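Local coordinates for hypothetical protein (Bacteroides uniformis ATCC 8492, PDB 4QRL), which is of unknown function but has a lipocalin-like fold, a closed antiparallel barrel of the kind that often holds small hydrophobic ligands in its relatives, at residues A[89-101]-A[104-116]. Numbering follows the deposited sequence.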
loop_
_atom_site.group_PDB
_atom_site.type_symbol
_atom_site.label_atom_id
_atom_site.label_comp_id
_atom_site.label_asym_id
_atom_site.label_seq_id
_atom_site.Cartn_x
_atom_site.Cartn_y
_atom_site.Cartn_z
ATOM N N LYS A 89 -5.651 -5.267 -8.537
ATOM C CA LYS A 89 -4.855 -4.197 -9.151
ATOM C C LYS A 89 -5.291 -2.805 -8.743
ATOM O O LYS A 89 -6.486 -2.537 -8.649
ATOM C CB LYS A 89 -4.967 -4.255 -10.689
ATOM C CG LYS A 89 -4.754 -5.588 -11.371
ATOM C CD LYS A 89 -4.902 -5.388 -12.882
ATOM C CE LYS A 89 -4.951 -6.684 -13.646
ATOM N NZ LYS A 89 -5.019 -6.467 -15.117
ATOM N N CYS A 90 -4.325 -1.892 -8.613
ATOM C CA CYS A 90 -4.590 -0.475 -8.370
ATOM C C CYS A 90 -3.426 0.380 -8.868
ATOM O O CYS A 90 -2.269 0.134 -8.507
ATOM C CB CYS A 90 -4.891 -0.181 -6.901
ATOM S SG CYS A 90 -5.395 1.537 -6.586
ATOM N N THR A 91 -3.761 1.426 -9.636
ATOM C CA THR A 91 -2.792 2.400 -10.102
ATOM C C THR A 91 -2.953 3.660 -9.272
ATOM O O THR A 91 -4.003 4.288 -9.270
ATOM C CB THR A 91 -2.911 2.673 -11.595
ATOM O OG1 THR A 91 -2.595 1.456 -12.268
ATOM C CG2 THR A 91 -1.939 3.806 -12.049
ATOM N N PHE A 92 -1.910 4.020 -8.582
ATOM C CA PHE A 92 -1.876 5.200 -7.717
ATOM C C PHE A 92 -1.079 6.323 -8.319
ATOM O O PHE A 92 -0.100 6.070 -9.023
ATOM C CB PHE A 92 -1.190 4.833 -6.375
ATOM C CG PHE A 92 -1.908 3.833 -5.505
ATOM C CD1 PHE A 92 -1.707 2.468 -5.671
ATOM C CD2 PHE A 92 -2.776 4.256 -4.500
ATOM C CE1 PHE A 92 -2.356 1.544 -4.840
ATOM C CE2 PHE A 92 -3.394 3.338 -3.658
ATOM C CZ PHE A 92 -3.203 1.990 -3.841
ATOM N N LYS A 93 -1.453 7.566 -7.993
ATOM C CA LYS A 93 -0.651 8.738 -8.297
ATOM C C LYS A 93 0.338 8.901 -7.155
ATOM O O LYS A 93 -0.066 8.827 -5.999
ATOM C CB LYS A 93 -1.519 10.005 -8.460
ATOM C CG LYS A 93 -0.682 11.270 -8.712
ATOM C CD LYS A 93 -1.335 12.241 -9.683
ATOM C CE LYS A 93 -0.714 13.610 -9.601
ATOM N NZ LYS A 93 -1.232 14.375 -8.439
ATOM N N VAL A 94 1.621 9.092 -7.467
ATOM C CA VAL A 94 2.645 9.357 -6.474
ATOM C C VAL A 94 2.671 10.875 -6.289
ATOM O O VAL A 94 3.231 11.630 -7.112
ATOM C CB VAL A 94 4.031 8.763 -6.828
ATOM C CG1 VAL A 94 5.066 9.101 -5.749
ATOM C CG2 VAL A 94 3.934 7.254 -7.015
ATOM N N GLU A 95 2.013 11.320 -5.229
ATOM C CA GLU A 95 1.913 12.748 -4.911
ATOM C C GLU A 95 3.188 13.239 -4.280
ATOM O O GLU A 95 3.555 14.415 -4.407
ATOM C CB GLU A 95 0.715 12.999 -3.980
ATOM C CG GLU A 95 -0.628 12.813 -4.679
ATOM C CD GLU A 95 -1.808 13.432 -3.962
ATOM O OE1 GLU A 95 -1.718 13.685 -2.741
ATOM O OE2 GLU A 95 -2.841 13.643 -4.629
ATOM N N ASP A 96 3.865 12.339 -3.554
ATOM C CA ASP A 96 5.119 12.687 -2.899
ATOM C C ASP A 96 5.968 11.485 -2.710
ATOM O O ASP A 96 5.465 10.424 -2.321
ATOM C CB ASP A 96 4.891 13.343 -1.516
ATOM C CG ASP A 96 6.189 13.680 -0.799
ATOM O OD1 ASP A 96 6.880 14.624 -1.236
ATOM O OD2 ASP A 96 6.535 12.971 0.167
ATOM N N LEU A 97 7.263 11.645 -3.002
ATOM C CA LEU A 97 8.246 10.624 -2.732
ATOM C C LEU A 97 9.572 11.265 -2.390
ATOM O O LEU A 97 10.125 12.024 -3.181
ATOM C CB LEU A 97 8.415 9.590 -3.860
ATOM C CG LEU A 97 9.595 8.592 -3.720
ATOM C CD1 LEU A 97 9.392 7.623 -2.555
ATOM C CD2 LEU A 97 9.837 7.831 -5.029
ATOM N N SER A 98 10.086 10.919 -1.216
ATOM C CA SER A 98 11.433 11.274 -0.764
ATOM C C SER A 98 11.933 10.033 -0.056
ATOM O O SER A 98 11.159 9.090 0.114
ATOM C CB SER A 98 11.416 12.518 0.131
ATOM O OG SER A 98 10.836 12.261 1.401
ATOM N N TYR A 99 13.157 10.027 0.400
ATOM C CA TYR A 99 13.693 8.880 1.142
ATOM C C TYR A 99 12.876 8.550 2.419
ATOM O O TYR A 99 12.873 7.403 2.850
ATOM C CB TYR A 99 15.148 9.166 1.543
ATOM C CG TYR A 99 15.882 7.930 1.998
ATOM C CD1 TYR A 99 16.145 6.886 1.113
ATOM C CD2 TYR A 99 16.321 7.802 3.314
ATOM C CE1 TYR A 99 16.826 5.743 1.527
ATOM C CE2 TYR A 99 17.027 6.670 3.733
ATOM C CZ TYR A 99 17.249 5.630 2.842
ATOM O OH TYR A 99 17.940 4.512 3.242
ATOM N N SER A 100 12.210 9.541 3.042
ATOM C CA SER A 100 11.488 9.258 4.285
ATOM C C SER A 100 9.959 9.376 4.175
ATOM O O SER A 100 9.260 8.921 5.076
ATOM C CB SER A 100 12.005 10.183 5.385
ATOM O OG SER A 100 11.827 11.523 4.972
ATOM N N SER A 101 9.435 9.944 3.069
ATOM C CA SER A 101 8.009 10.195 2.915
ATOM C C SER A 101 7.447 9.659 1.586
ATOM O O SER A 101 8.075 9.806 0.547
ATOM C CB SER A 101 7.739 11.693 3.002
ATOM O OG SER A 101 6.400 11.985 2.640
ATOM N N LEU A 104 0.539 8.370 -1.702
ATOM C CA LEU A 104 -0.151 7.733 -2.808
ATOM C C LEU A 104 -1.602 8.220 -2.867
ATOM O O LEU A 104 -2.218 8.438 -1.829
ATOM C CB LEU A 104 -0.103 6.196 -2.674
ATOM C CG LEU A 104 1.283 5.534 -2.689
ATOM C CD1 LEU A 104 1.158 4.020 -2.587
ATOM C CD2 LEU A 104 2.108 5.948 -3.925
ATOM N N GLU A 105 -2.123 8.424 -4.074
ATOM C CA GLU A 105 -3.493 8.891 -4.254
ATOM C C GLU A 105 -4.218 8.015 -5.250
ATOM O O GLU A 105 -3.686 7.714 -6.303
ATOM C CB GLU A 105 -3.484 10.356 -4.692
ATOM C CG GLU A 105 -4.855 11.012 -4.822
ATOM C CD GLU A 105 -5.513 10.824 -6.169
ATOM O OE1 GLU A 105 -4.797 10.807 -7.198
ATOM O OE2 GLU A 105 -6.747 10.644 -6.188
ATOM N N TYR A 106 -5.475 7.655 -4.929
ATOM C CA TYR A 106 -6.370 6.914 -5.800
ATOM C C TYR A 106 -7.812 7.370 -5.538
ATOM O O TYR A 106 -8.315 7.214 -4.417
ATOM C CB TYR A 106 -6.238 5.403 -5.626
ATOM C CG TYR A 106 -7.229 4.652 -6.500
ATOM C CD1 TYR A 106 -7.040 4.548 -7.874
ATOM C CD2 TYR A 106 -8.388 4.099 -5.958
ATOM C CE1 TYR A 106 -7.972 3.912 -8.688
ATOM C CE2 TYR A 106 -9.328 3.461 -6.764
ATOM C CZ TYR A 106 -9.114 3.367 -8.128
ATOM O OH TYR A 106 -10.030 2.735 -8.935
ATOM N N GLU A 107 -8.455 7.946 -6.578
ATOM C CA GLU A 107 -9.834 8.444 -6.574
ATOM C C GLU A 107 -10.086 9.322 -5.326
ATOM O O GLU A 107 -11.012 9.062 -4.572
ATOM C CB GLU A 107 -10.839 7.263 -6.670
ATOM C CG GLU A 107 -10.756 6.534 -7.998
ATOM C CD GLU A 107 -11.815 5.491 -8.292
ATOM O OE1 GLU A 107 -12.576 5.114 -7.374
ATOM O OE2 GLU A 107 -11.888 5.055 -9.461
ATOM N N GLY A 108 -9.214 10.315 -5.106
ATOM C CA GLY A 108 -9.311 11.274 -3.998
ATOM C C GLY A 108 -8.839 10.830 -2.617
ATOM O O GLY A 108 -8.721 11.672 -1.714
ATOM N N THR A 109 -8.590 9.515 -2.418
ATOM C CA THR A 109 -8.110 9.017 -1.131
ATOM C C THR A 109 -6.587 8.952 -1.136
ATOM O O THR A 109 -6.004 8.371 -2.051
ATOM C CB THR A 109 -8.714 7.675 -0.783
ATOM O OG1 THR A 109 -10.110 7.880 -0.539
ATOM C CG2 THR A 109 -8.056 7.034 0.481
ATOM N N LYS A 110 -5.964 9.506 -0.089
ATOM C CA LYS A 110 -4.524 9.475 0.038
ATOM C C LYS A 110 -4.102 8.448 1.083
ATOM O O LYS A 110 -4.716 8.358 2.143
ATOM C CB LYS A 110 -3.938 10.848 0.406
ATOM C CG LYS A 110 -4.681 12.116 -0.051
ATOM C CD LYS A 110 -4.676 12.376 -1.530
ATOM C CE LYS A 110 -5.373 13.674 -1.896
ATOM N NZ LYS A 110 -6.761 13.777 -1.353
ATOM N N SER A 111 -3.041 7.696 0.766
ATOM C CA SER A 111 -2.347 6.722 1.616
ATOM C C SER A 111 -1.021 7.408 2.006
ATOM O O SER A 111 -0.189 7.666 1.132
ATOM C CB SER A 111 -2.113 5.431 0.831
ATOM O OG SER A 111 -3.331 4.776 0.523
ATOM N N ILE A 112 -0.859 7.758 3.281
ATOM C CA ILE A 112 0.325 8.490 3.773
ATOM C C ILE A 112 1.299 7.534 4.450
ATOM O O ILE A 112 0.911 6.873 5.411
ATOM C CB ILE A 112 -0.098 9.603 4.776
ATOM C CG1 ILE A 112 -1.351 10.445 4.346
ATOM C CG2 ILE A 112 1.123 10.413 5.257
ATOM C CD1 ILE A 112 -1.274 11.195 3.133
ATOM N N PHE A 113 2.557 7.502 4.002
ATOM C CA PHE A 113 3.570 6.566 4.564
ATOM C C PHE A 113 4.833 7.260 5.053
ATOM O O PHE A 113 5.216 8.303 4.528
ATOM C CB PHE A 113 4.054 5.533 3.500
ATOM C CG PHE A 113 2.994 4.748 2.780
ATOM C CD1 PHE A 113 2.255 5.329 1.744
ATOM C CD2 PHE A 113 2.788 3.409 3.070
ATOM C CE1 PHE A 113 1.264 4.599 1.071
ATOM C CE2 PHE A 113 1.807 2.670 2.384
ATOM C CZ PHE A 113 1.065 3.265 1.377
ATOM N N ARG A 114 5.527 6.604 6.012
ATOM C CA ARG A 114 6.853 7.019 6.453
ATOM C C ARG A 114 7.752 5.831 6.335
ATOM O O ARG A 114 7.309 4.706 6.545
ATOM C CB ARG A 114 6.874 7.587 7.888
ATOM C CG ARG A 114 6.555 6.544 9.009
ATOM C CD ARG A 114 6.699 7.114 10.421
ATOM N NE ARG A 114 5.862 6.383 11.381
ATOM C CZ ARG A 114 5.327 6.921 12.474
ATOM N NH1 ARG A 114 5.552 8.193 12.774
ATOM N NH2 ARG A 114 4.558 6.191 13.273
ATOM N N LYS A 115 9.020 6.069 5.973
ATOM C CA LYS A 115 9.973 4.995 5.812
ATOM C C LYS A 115 10.138 4.267 7.158
ATOM O O LYS A 115 10.168 4.907 8.213
ATOM C CB LYS A 115 11.303 5.550 5.298
ATOM C CG LYS A 115 12.262 4.498 4.779
ATOM C CD LYS A 115 11.793 3.910 3.441
ATOM C CE LYS A 115 12.909 3.845 2.455
ATOM N NZ LYS A 115 13.093 5.100 1.682
ATOM N N PHE A 116 10.142 2.937 7.111
ATOM C CA PHE A 116 10.233 2.105 8.309
ATOM C C PHE A 116 11.517 1.258 8.260
ATOM O O PHE A 116 12.598 1.801 8.574
ATOM C CB PHE A 116 8.949 1.236 8.434
ATOM C CG PHE A 116 8.713 0.676 9.822
ATOM C CD1 PHE A 116 8.271 1.497 10.860
ATOM C CD2 PHE A 116 8.899 -0.681 10.085
ATOM C CE1 PHE A 116 7.989 0.963 12.124
ATOM C CE2 PHE A 116 8.651 -1.205 11.368
ATOM C CZ PHE A 116 8.229 -0.371 12.380
ATOM O OXT PHE A 116 11.452 0.093 7.846
HETATM O O HOH W 1 4.206 11.079 3.924
#
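K115 NZ is gripped from two directions at the turn: it donates to Y99 O at 2.6 Å, tilted from the carbonyl plane, and lies over one face of the Y99 ring in a cation-pi contact, 3.9 Å from the centroid and offset toward the rim. The lysine chain folds back at chi2 (72°), chi3 and chi4, which curls CB to CE round Y99 O and brings the ammonium back over the loop carbonyl of Y99; D8 O is a further acceptor. With an alanine here, Y99 O is likely to lose its donor and the phenol ring its cation, leaving the ring freer to turn. The backbone N of the same lysine donates to the next carbonyl, S100 O (3.0 Å). S101 OG donates to D96 OD2 and accepts from a water that also donates to F113 O, tying the turn to strand 109-115. At the other end, K93 and E105 form an antiparallel hydrogen-bonded pair, K93 N to E105 O and E105 N to K93 O, each 2.8 Å. E105, bent at chi2 (-87°), turns OE2 onto G108 N (2.7 Å), bracing the type I' turn from Y106 to T109. E95 OE2 packs on E105 CB and CG, leaving the two carboxylates close; E95 OE1, salt-bridged to R103, also rests on K110 CD. On the F92 side, C90 SG sits over one face of the Y106 ring, 3.8 Å from its centroid, while F92 crosses L104 at about a right angle, its CD2 against L104 CB. V94 CG2 meets L104 CD2 alongside (3.8 Å). Strand 89-97 thus pairs with 101-106, with a classic beta bulge where E95 and D96 both face R103; strand 64-69 flanks its other edge, and 109-115 continues the barrel toward 11-19.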